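Local coordinates for protein separin (Saccharomyces cerevisiae, PDB 5U1T) that cleaves the MCD1/SCC1 subunit of cohesin at the onset of anaphase as a caspase-like cysteine protease held inactive by securin during most of the cell cycle, at residues A[1221-1226]-A[1578-1583]; A[1496-1501]-A[1529-1534]; A[1522-1527]-A[1585-1590]. One frame throughout, in Å; residues are numbered along the deposited sequence.

Contact 1 (A[1221-1226]-A[1578-1583])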
loop_
_atom_site.group_PDB
_atom_site.type_symbol
_atom_site.label_atom_id
_atom_site.label_comp_id
_atom_site.label_asym_id
_atom_site.label_seq_id
_atom_site.Cartn_x
_atom_site.Cartn_y
_atom_site.Cartn_z
ATOM N N ASP A 1221 -8.249 -20.002 -53.836
ATOM C CA ASP A 1221 -9.583 -19.750 -53.326
ATOM C C ASP A 1221 -9.627 -18.541 -52.410
ATOM O O ASP A 1221 -10.575 -17.756 -52.417
ATOM C CB ASP A 1221 -10.078 -20.967 -52.577
ATOM C CG ASP A 1221 -11.555 -21.006 -52.500
ATOM O OD1 ASP A 1221 -12.121 -20.389 -51.570
ATOM O OD2 ASP A 1221 -12.150 -21.630 -53.401
ATOM N N LEU A 1222 -8.593 -18.420 -51.596
ATOM C CA LEU A 1222 -8.424 -17.275 -50.732
ATOM C C LEU A 1222 -8.220 -16.024 -51.573
ATOM O O LEU A 1222 -8.704 -14.950 -51.221
ATOM C CB LEU A 1222 -7.243 -17.501 -49.782
ATOM C CG LEU A 1222 -7.538 -18.395 -48.584
ATOM C CD1 LEU A 1222 -6.252 -18.809 -47.859
ATOM C CD2 LEU A 1222 -8.481 -17.660 -47.642
ATOM N N ASP A 1223 -7.517 -16.176 -52.691
ATOM C CA ASP A 1223 -7.261 -15.058 -53.589
ATOM C C ASP A 1223 -8.569 -14.567 -54.213
ATOM O O ASP A 1223 -8.770 -13.365 -54.331
ATOM C CB ASP A 1223 -6.247 -15.451 -54.673
ATOM C CG ASP A 1223 -5.802 -14.266 -55.535
ATOM O OD1 ASP A 1223 -4.946 -13.476 -55.083
ATOM O OD2 ASP A 1223 -6.288 -14.140 -56.683
ATOM N N LYS A 1224 -9.461 -15.487 -54.583
ATOM C CA LYS A 1224 -10.722 -15.086 -55.210
ATOM C C LYS A 1224 -11.651 -14.437 -54.197
ATOM O O LYS A 1224 -12.361 -13.477 -54.530
ATOM C CB LYS A 1224 -11.446 -16.265 -55.872
ATOM C CG LYS A 1224 -12.725 -15.850 -56.634
ATOM C CD LYS A 1224 -13.417 -17.061 -57.281
ATOM C CE LYS A 1224 -14.559 -16.668 -58.255
ATOM N NZ LYS A 1224 -14.686 -17.553 -59.508
ATOM N N ARG A 1225 -11.663 -14.970 -52.975
ATOM C CA ARG A 1225 -12.466 -14.392 -51.913
ATOM C C ARG A 1225 -12.064 -12.941 -51.675
ATOM O O ARG A 1225 -12.929 -12.078 -51.504
ATOM C CB ARG A 1225 -12.331 -15.203 -50.637
ATOM C CG ARG A 1225 -13.036 -16.533 -50.692
ATOM C CD ARG A 1225 -12.780 -17.340 -49.421
ATOM N NE ARG A 1225 -12.841 -16.537 -48.196
ATOM C CZ ARG A 1225 -12.523 -16.995 -46.983
ATOM N NH1 ARG A 1225 -12.123 -18.252 -46.823
ATOM N NH2 ARG A 1225 -12.607 -16.200 -45.919
ATOM N N MET A 1226 -10.758 -12.662 -51.693
ATOM C CA MET A 1226 -10.304 -11.291 -51.472
ATOM C C MET A 1226 -10.623 -10.361 -52.641
ATOM O O MET A 1226 -11.050 -9.218 -52.441
ATOM C CB MET A 1226 -8.811 -11.226 -51.198
ATOM C CG MET A 1226 -8.401 -9.799 -50.896
ATOM S SD MET A 1226 -6.710 -9.586 -50.372
ATOM C CE MET A 1226 -6.725 -10.475 -48.809
ATOM N N ARG A 1578 -2.710 -12.637 -57.749
ATOM C CA ARG A 1578 -2.761 -11.197 -57.834
ATOM C C ARG A 1578 -3.225 -10.465 -56.606
ATOM O O ARG A 1578 -2.930 -9.306 -56.466
ATOM C CB ARG A 1578 -3.543 -10.753 -59.054
ATOM C CG ARG A 1578 -2.846 -11.108 -60.352
ATOM C CD ARG A 1578 -3.613 -10.616 -61.562
ATOM N NE ARG A 1578 -2.975 -11.022 -62.803
ATOM C CZ ARG A 1578 -3.500 -10.821 -64.000
ATOM N NH1 ARG A 1578 -2.859 -11.226 -65.078
ATOM N NH2 ARG A 1578 -4.668 -10.218 -64.116
ATOM N N TYR A 1579 -3.955 -11.115 -55.721
ATOM C CA TYR A 1579 -4.373 -10.404 -54.519
ATOM C C TYR A 1579 -3.645 -10.883 -53.266
ATOM O O TYR A 1579 -3.033 -10.067 -52.595
ATOM C CB TYR A 1579 -5.896 -10.499 -54.334
ATOM C CG TYR A 1579 -6.626 -9.900 -55.505
ATOM C CD1 TYR A 1579 -6.887 -10.660 -56.633
ATOM C CD2 TYR A 1579 -6.994 -8.557 -55.515
ATOM C CE1 TYR A 1579 -7.509 -10.115 -57.722
ATOM C CE2 TYR A 1579 -7.629 -8.002 -56.604
ATOM C CZ TYR A 1579 -7.892 -8.790 -57.702
ATOM O OH TYR A 1579 -8.532 -8.276 -58.811
ATOM N N LEU A 1580 -3.700 -12.178 -52.946
ATOM C CA LEU A 1580 -3.028 -12.680 -51.734
ATOM C C LEU A 1580 -1.560 -12.239 -51.655
ATOM O O LEU A 1580 -1.058 -11.950 -50.574
ATOM C CB LEU A 1580 -3.102 -14.209 -51.634
ATOM C CG LEU A 1580 -4.392 -14.883 -51.153
ATOM C CD1 LEU A 1580 -4.143 -16.345 -50.828
ATOM C CD2 LEU A 1580 -5.031 -14.158 -49.965
ATOM N N ASN A 1581 -0.891 -12.166 -52.807
ATOM C CA ASN A 1581 0.486 -11.686 -52.856
ATOM C C ASN A 1581 0.618 -10.272 -53.428
ATOM O O ASN A 1581 1.235 -9.404 -52.794
ATOM C CB ASN A 1581 1.346 -12.664 -53.654
ATOM C CG ASN A 1581 1.792 -13.855 -52.820
ATOM O OD1 ASN A 1581 2.239 -13.695 -51.690
ATOM N ND2 ASN A 1581 1.660 -15.052 -53.377
ATOM N N GLY A 1582 0.024 -10.039 -54.605
ATOM C CA GLY A 1582 0.106 -8.757 -55.300
ATOM C C GLY A 1582 -0.507 -7.530 -54.615
ATOM O O GLY A 1582 -0.091 -6.399 -54.883
ATOM N N ALA A 1583 -1.493 -7.741 -53.740
ATOM C CA ALA A 1583 -2.138 -6.635 -53.033
ATOM C C ALA A 1583 -1.450 -6.345 -51.708
ATOM O O ALA A 1583 -1.797 -5.392 -51.008
ATOM C CB ALA A 1583 -3.617 -6.935 -52.798
#

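Contact 2 (A[1496-1501]-A[1529-1534])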
loop_
_atom_site.group_PDB
_atom_site.type_symbol
_atom_site.label_atom_id
_atom_site.label_comp_id
_atom_site.label_asym_id
_atom_site.label_seq_id
_atom_site.Cartn_x
_atom_site.Cartn_y
_atom_site.Cartn_z
ATOM N N GLY A 1496 9.424 -8.379 -46.742
ATOM C CA GLY A 1496 9.195 -9.647 -46.066
ATOM C C GLY A 1496 7.765 -9.865 -45.597
ATOM O O GLY A 1496 6.969 -8.927 -45.574
ATOM N N CYS A 1497 7.446 -11.106 -45.227
ATOM C CA CYS A 1497 6.155 -11.428 -44.622
ATOM C C CYS A 1497 5.748 -10.457 -43.529
ATOM O O CYS A 1497 6.428 -10.337 -42.511
ATOM C CB CYS A 1497 6.169 -12.834 -44.027
ATOM S SG CYS A 1497 5.987 -14.135 -45.222
ATOM N N SER A 1498 4.634 -9.775 -43.758
ATOM C CA SER A 1498 3.930 -8.995 -42.739
ATOM C C SER A 1498 4.735 -7.861 -42.126
ATOM O O SER A 1498 4.449 -7.454 -41.008
ATOM C CB SER A 1498 3.438 -9.914 -41.620
ATOM O OG SER A 1498 2.300 -10.653 -42.015
ATOM N N SER A 1499 5.707 -7.326 -42.855
ATOM C CA SER A 1499 6.420 -6.146 -42.380
ATOM C C SER A 1499 5.507 -4.930 -42.143
ATOM O O SER A 1499 5.732 -4.164 -41.201
ATOM C CB SER A 1499 7.518 -5.772 -43.362
ATOM O OG SER A 1499 7.014 -5.810 -44.676
ATOM N N ALA A 1500 4.479 -4.754 -42.975
ATOM C CA ALA A 1500 3.553 -3.634 -42.806
ATOM C C ALA A 1500 2.263 -4.032 -42.087
ATOM O O ALA A 1500 1.325 -3.237 -42.001
ATOM C CB ALA A 1500 3.225 -3.018 -44.147
ATOM N N ALA A 1501 2.196 -5.251 -41.573
ATOM C CA ALA A 1501 1.000 -5.669 -40.854
ATOM C C ALA A 1501 0.934 -4.962 -39.510
ATOM O O ALA A 1501 1.933 -4.400 -39.050
ATOM C CB ALA A 1501 0.971 -7.169 -40.670
ATOM N N LEU A 1529 1.339 -6.004 -46.198
ATOM C CA LEU A 1529 0.238 -5.926 -45.245
ATOM C C LEU A 1529 -0.035 -7.255 -44.557
ATOM O O LEU A 1529 -0.652 -7.286 -43.510
ATOM C CB LEU A 1529 -1.029 -5.447 -45.947
ATOM C CG LEU A 1529 -1.061 -4.021 -46.466
ATOM C CD1 LEU A 1529 -2.287 -3.878 -47.339
ATOM C CD2 LEU A 1529 -1.079 -3.013 -45.333
ATOM N N TRP A 1530 0.420 -8.346 -45.160
ATOM C CA TRP A 1530 0.256 -9.678 -44.581
ATOM C C TRP A 1530 1.374 -10.603 -45.059
ATOM O O TRP A 1530 2.318 -10.140 -45.694
ATOM C CB TRP A 1530 -1.109 -10.255 -44.938
ATOM C CG TRP A 1530 -1.469 -10.053 -46.377
ATOM C CD1 TRP A 1530 -0.989 -10.747 -47.446
ATOM C CD2 TRP A 1530 -2.398 -9.096 -46.906
ATOM N NE1 TRP A 1530 -1.560 -10.280 -48.611
ATOM C CE2 TRP A 1530 -2.423 -9.264 -48.304
ATOM C CE3 TRP A 1530 -3.211 -8.115 -46.329
ATOM C CZ2 TRP A 1530 -3.226 -8.492 -49.132
ATOM C CZ3 TRP A 1530 -4.000 -7.344 -47.152
ATOM C CH2 TRP A 1530 -4.006 -7.537 -48.540
ATOM N N ASP A 1531 1.279 -11.898 -44.764
ATOM C CA ASP A 1531 2.338 -12.812 -45.173
ATOM C C ASP A 1531 2.238 -13.091 -46.660
ATOM O O ASP A 1531 1.142 -13.215 -47.211
ATOM C CB ASP A 1531 2.300 -14.140 -44.405
ATOM C CG ASP A 1531 2.326 -13.965 -42.891
ATOM O OD1 ASP A 1531 2.799 -12.916 -42.399
ATOM O OD2 ASP A 1531 1.860 -14.894 -42.195
ATOM N N VAL A 1532 3.397 -13.189 -47.302
ATOM C CA VAL A 1532 3.484 -13.470 -48.726
ATOM C C VAL A 1532 4.364 -14.695 -48.979
ATOM O O VAL A 1532 5.212 -15.014 -48.161
ATOM C CB VAL A 1532 4.043 -12.271 -49.471
ATOM C CG1 VAL A 1532 3.052 -11.139 -49.429
ATOM C CG2 VAL A 1532 5.357 -11.840 -48.842
ATOM N N THR A 1533 4.155 -15.392 -50.088
ATOM C CA THR A 1533 4.906 -16.614 -50.368
ATOM C C THR A 1533 6.039 -16.342 -51.370
ATOM O O THR A 1533 5.924 -15.456 -52.221
ATOM C CB THR A 1533 3.983 -17.731 -50.892
ATOM O OG1 THR A 1533 3.388 -17.334 -52.144
ATOM C CG2 THR A 1533 2.893 -18.040 -49.873
ATOM N N ASP A 1534 7.120 -17.115 -51.285
ATOM C CA ASP A 1534 8.422 -16.625 -51.757
ATOM C C ASP A 1534 8.578 -16.467 -53.272
ATOM O O ASP A 1534 9.088 -15.437 -53.716
ATOM C CB ASP A 1534 9.565 -17.500 -51.176
ATOM C CG ASP A 1534 9.841 -18.768 -51.975
ATOM O OD1 ASP A 1534 9.066 -19.742 -51.878
ATOM O OD2 ASP A 1534 10.880 -18.819 -52.670
#

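Contact 3 (A[1522-1527]-A[1585-1590])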
loop_
_atom_site.group_PDB
_atom_site.type_symbol
_atom_site.label_atom_id
_atom_site.label_comp_id
_atom_site.label_asym_id
_atom_site.label_seq_id
_atom_site.Cartn_x
_atom_site.Cartn_y
_atom_site.Cartn_z
ATOM N N CYS A 1522 12.480 7.762 -41.038
ATOM C CA CYS A 1522 12.385 7.190 -42.377
ATOM C C CYS A 1522 11.382 8.019 -43.171
ATOM O O CYS A 1522 10.293 8.322 -42.661
ATOM C CB CYS A 1522 11.955 5.718 -42.317
ATOM S SG CYS A 1522 11.957 4.826 -43.895
ATOM N N PRO A 1523 11.768 8.421 -44.397
ATOM C CA PRO A 1523 10.967 9.225 -45.317
ATOM C C PRO A 1523 10.246 8.397 -46.384
ATOM O O PRO A 1523 9.451 8.943 -47.152
ATOM C CB PRO A 1523 12.017 10.140 -45.955
ATOM C CG PRO A 1523 13.220 9.299 -46.017
ATOM C CD PRO A 1523 13.166 8.336 -44.850
ATOM N N MET A 1524 10.526 7.098 -46.441
ATOM C CA MET A 1524 9.850 6.194 -47.381
ATOM C C MET A 1524 10.091 4.769 -46.927
ATOM O O MET A 1524 11.215 4.303 -46.948
ATOM C CB MET A 1524 10.359 6.379 -48.823
ATOM C CG MET A 1524 9.550 5.651 -49.918
ATOM S SD MET A 1524 9.526 3.839 -49.941
ATOM C CE MET A 1524 11.273 3.478 -49.999
ATOM N N VAL A 1525 9.038 4.077 -46.522
ATOM C CA VAL A 1525 9.186 2.701 -46.086
ATOM C C VAL A 1525 8.143 1.841 -46.772
ATOM O O VAL A 1525 6.968 2.200 -46.852
ATOM C CB VAL A 1525 9.074 2.565 -44.557
ATOM C CG1 VAL A 1525 7.793 3.208 -44.046
ATOM C CG2 VAL A 1525 9.149 1.103 -44.152
ATOM N N LEU A 1526 8.595 0.710 -47.291
ATOM C CA LEU A 1526 7.753 -0.154 -48.097
ATOM C C LEU A 1526 7.691 -1.555 -47.489
ATOM O O LEU A 1526 8.726 -2.189 -47.298
ATOM C CB LEU A 1526 8.295 -0.187 -49.528
ATOM C CG LEU A 1526 7.575 -0.916 -50.663
ATOM C CD1 LEU A 1526 8.052 -0.364 -52.028
ATOM C CD2 LEU A 1526 7.828 -2.425 -50.589
ATOM N N GLY A 1527 6.483 -2.037 -47.190
ATOM C CA GLY A 1527 6.313 -3.358 -46.609
ATOM C C GLY A 1527 5.091 -4.084 -47.122
ATOM O O GLY A 1527 4.419 -3.598 -48.020
ATOM N N PRO A 1585 1.946 -5.603 -51.008
ATOM C CA PRO A 1585 2.867 -4.473 -50.798
ATOM C C PRO A 1585 2.191 -3.114 -50.694
ATOM O O PRO A 1585 1.189 -2.901 -51.357
ATOM C CB PRO A 1585 3.785 -4.527 -52.026
ATOM C CG PRO A 1585 3.182 -5.492 -52.944
ATOM C CD PRO A 1585 2.341 -6.415 -52.171
ATOM N N VAL A 1586 2.751 -2.232 -49.856
ATOM C CA VAL A 1586 2.235 -0.885 -49.588
ATOM C C VAL A 1586 3.401 0.059 -49.244
ATOM O O VAL A 1586 4.429 -0.399 -48.770
ATOM C CB VAL A 1586 1.187 -0.910 -48.434
ATOM C CG1 VAL A 1586 1.774 -1.546 -47.160
ATOM C CG2 VAL A 1586 0.621 0.474 -48.168
ATOM N N ILE A 1587 3.262 1.355 -49.517
ATOM C CA ILE A 1587 4.287 2.355 -49.211
ATOM C C ILE A 1587 3.797 3.436 -48.244
ATOM O O ILE A 1587 2.700 3.958 -48.406
ATOM C CB ILE A 1587 4.766 3.093 -50.463
ATOM C CG1 ILE A 1587 5.175 2.134 -51.573
ATOM C CG2 ILE A 1587 5.911 4.015 -50.127
ATOM C CD1 ILE A 1587 5.260 2.822 -52.945
ATOM N N TYR A 1588 4.604 3.786 -47.249
ATOM C CA TYR A 1588 4.321 4.958 -46.424
ATOM C C TYR A 1588 5.432 6.003 -46.608
ATOM O O TYR A 1588 6.599 5.639 -46.799
ATOM C CB TYR A 1588 4.182 4.575 -44.948
ATOM C CG TYR A 1588 2.832 4.007 -44.548
ATOM C CD1 TYR A 1588 2.504 2.693 -44.828
ATOM C CD2 TYR A 1588 1.901 4.779 -43.861
ATOM C CE1 TYR A 1588 1.294 2.161 -44.446
ATOM C CE2 TYR A 1588 0.686 4.257 -43.481
ATOM C CZ TYR A 1588 0.385 2.945 -43.782
ATOM O OH TYR A 1588 -0.823 2.399 -43.419
ATOM N N GLY A 1589 5.073 7.289 -46.565
ATOM C CA GLY A 1589 6.045 8.359 -46.704
ATOM C C GLY A 1589 5.967 9.072 -48.043
ATOM O O GLY A 1589 4.876 9.284 -48.580
ATOM N N LEU A 1590 7.124 9.436 -48.592
ATOM C CA LEU A 1590 7.189 10.179 -49.852
ATOM C C LEU A 1590 7.642 9.316 -51.035
ATOM O O LEU A 1590 8.446 8.407 -50.875
ATOM C CB LEU A 1590 8.132 11.378 -49.699
ATOM C CG LEU A 1590 7.829 12.280 -48.503
ATOM C CD1 LEU A 1590 8.688 13.538 -48.532
ATOM C CD2 LEU A 1590 6.348 12.620 -48.473
#

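Contact 1 (A[1221-1226]-A[1578-1583])
Asp1223, on helix 1209-1237, reaches across to the loop 1578-1583 and takes two successive backbone N-H groups on one oxygen. Asp1223 CB lies 4.0 Å from Leu1580 CG. CG stands anti to the backbone N (chi1 -172°), which carries the carboxylate off the helix to the edge of the Tyr1579 ring, where Asp1223 CG lies in the ring plane. Asp1223 OD1 accepts from Tyr1579 N at 2.6 Å through its syn lone pair. The same Asp1223 OD1 accepts from Leu1580 N at 2.8 Å, nearly in line with its C-O bond, and this second bond is the straighter one (158°). Asp1223 OD2 faces the ring edge, 3.5 Å from Tyr1579 CD1, with the carboxylate and ring planes 49° apart. The two bonds hold OD1 in place, probably limit the turning of the carboxylate, and fix the loop backbone to the helix.

Apolar contacts flank this polar tie. Leu1222 CB meets Leu1580 CD1 at 3.5 Å. The Met1226 chain bends near its end, and its CE lies 4.2 Å from Leu1580 CD2. The pairing joins helix 1209-1237 to the loop between helix 1564-1571 and strand 1585-1589. Helix 1180-1198 packs alongside, with Ser1194 touching Leu1580 and Ile1190 touching Met1226.

Contact 2 (A[1496-1501]-A[1529-1534])
The contact belongs to the probable active site: Cys1497, the likely catalytic cysteine of this caspase-like protease, meets Asp1531 and Val1532 of the neighbouring loop, which follows strand 1524-1528. The Cys1497 side chain leans over the backbone of 1529-1534. SG is anti to the carbonyl carbon (chi1 -78°), and this brings Cys1497 SG 3.2 Å from Val1532 O. Val1532 N gives Cys1497 SG a weak hydrogen bond of 3.5 Å. Val1532 CG2 adds an apolar contact to the same sulfur. CB of Cys1497 lies 3.7 Å from Asp1531 OD1.

The fold is caspase-like, as in clan CD. Strands 1492-1494 and 1524-1528 run parallel and adjacent in the sheet, and each of the two loops follows one of them. The cysteine loop bends twice: a type II turn spans Gly1496 to Ser1499, and a type I turn spans Ser1498 to Ala1501. In the first turn Ser1498 takes a left-handed backbone conformation. Ser1498 N then donates to Trp1530 O at 3.0 Å, from well above the carbonyl plane. Ser1498 OG also points at Asp1531 OD1, but the modelled separation of 2.3 Å is too short to be trusted in detail. Asp1531 has a further partner on its backbone, since its N bonds Asn1195 OD1 of helix 1180-1198.

Further along, the second turn packs on Leu1529. Ala1500 CB lies 4.5 Å from Leu1529 CD2, and Ala1501 CB sits 3.3 Å from Leu1529 O. A chain of another protein packs an apolar side chain on Cys1497 and bonds Thr1533 OG1 through an acidic one.

Contact 3 (A[1522-1527]-A[1585-1590])
Gly1527, Val1525 and Ile1587 have the most surface buried here, in an antiparallel strand pair of the caspase-like sheet. Strand 1585-1589 comes last in the order of this six-stranded sheet, and its other side bonds Arg1384 through the backbone. It runs against strand 1524-1528, whose other neighbour 1492-1494 is parallel to that strand.

Gly1527 forms a hydrogen-bonded pair with Val1586. Gly1527 O takes Val1586 N at 2.8 Å. Gly1527 N donates to Val1586 O at 3.1 Å. Val1586 CG1 lies 3.5 Å from Gly1527 O.

Val1525 pairs in the same way with Tyr1588. Val1525 O accepts from Tyr1588 N in an almost straight bond (176°), and Val1525 N donates to Tyr1588 O in the carbonyl plane. On this face Val1525 CG1 reaches Tyr1588 CB at 4.0 Å. Ile1514 of helix 1513-1519 packs on both side chains. The hydroxyl of Tyr1588 goes on to bond His1367 ND1.

Ile1587 lies on the opposite face and divides its branches between two partners. Ile1587 CG2 is anti to the backbone N and meets Met1524 SD at 3.6 Å. Ile1587 CG1 meets Leu1526 CD1 at 3.8 Å. Val1564 and Val1568 of helix 1564-1571 pack on Ile1587 and Leu1526. Replacing Ile1587 by an alanine takes away both branches and is likely to open a gap between Met1524, Leu1526 and helix 1564-1571.

Past the strand end, Leu1590 N donates to Pro1523 O at 2.8 Å, with an angle of 172° at the hydrogen.

In the fold
All three contacts lie in the protease part of the chain. Between centres, contact 2 sits about 13 Å from contact 1 and about 14 Å from contact 3; contacts 1 and 3 are about 22 Å apart. Along the chain contact 2 is nested inside contact 1, and the segments of contact 3 alternate with those of both. Leu1580 O and Trp1530 NE1, 2.6 Å apart and probably hydrogen-bonded, join contacts 1 and 2. Run 1522-1534 leads from its strand to the cysteine loop. Run 1578-1590 leads from helix 1209-1237 into strand 1585-1589. Ala1500 and Leu1529 pack on Val1586. The last strand pair and the loop before it are thus tied to the probable cysteine site.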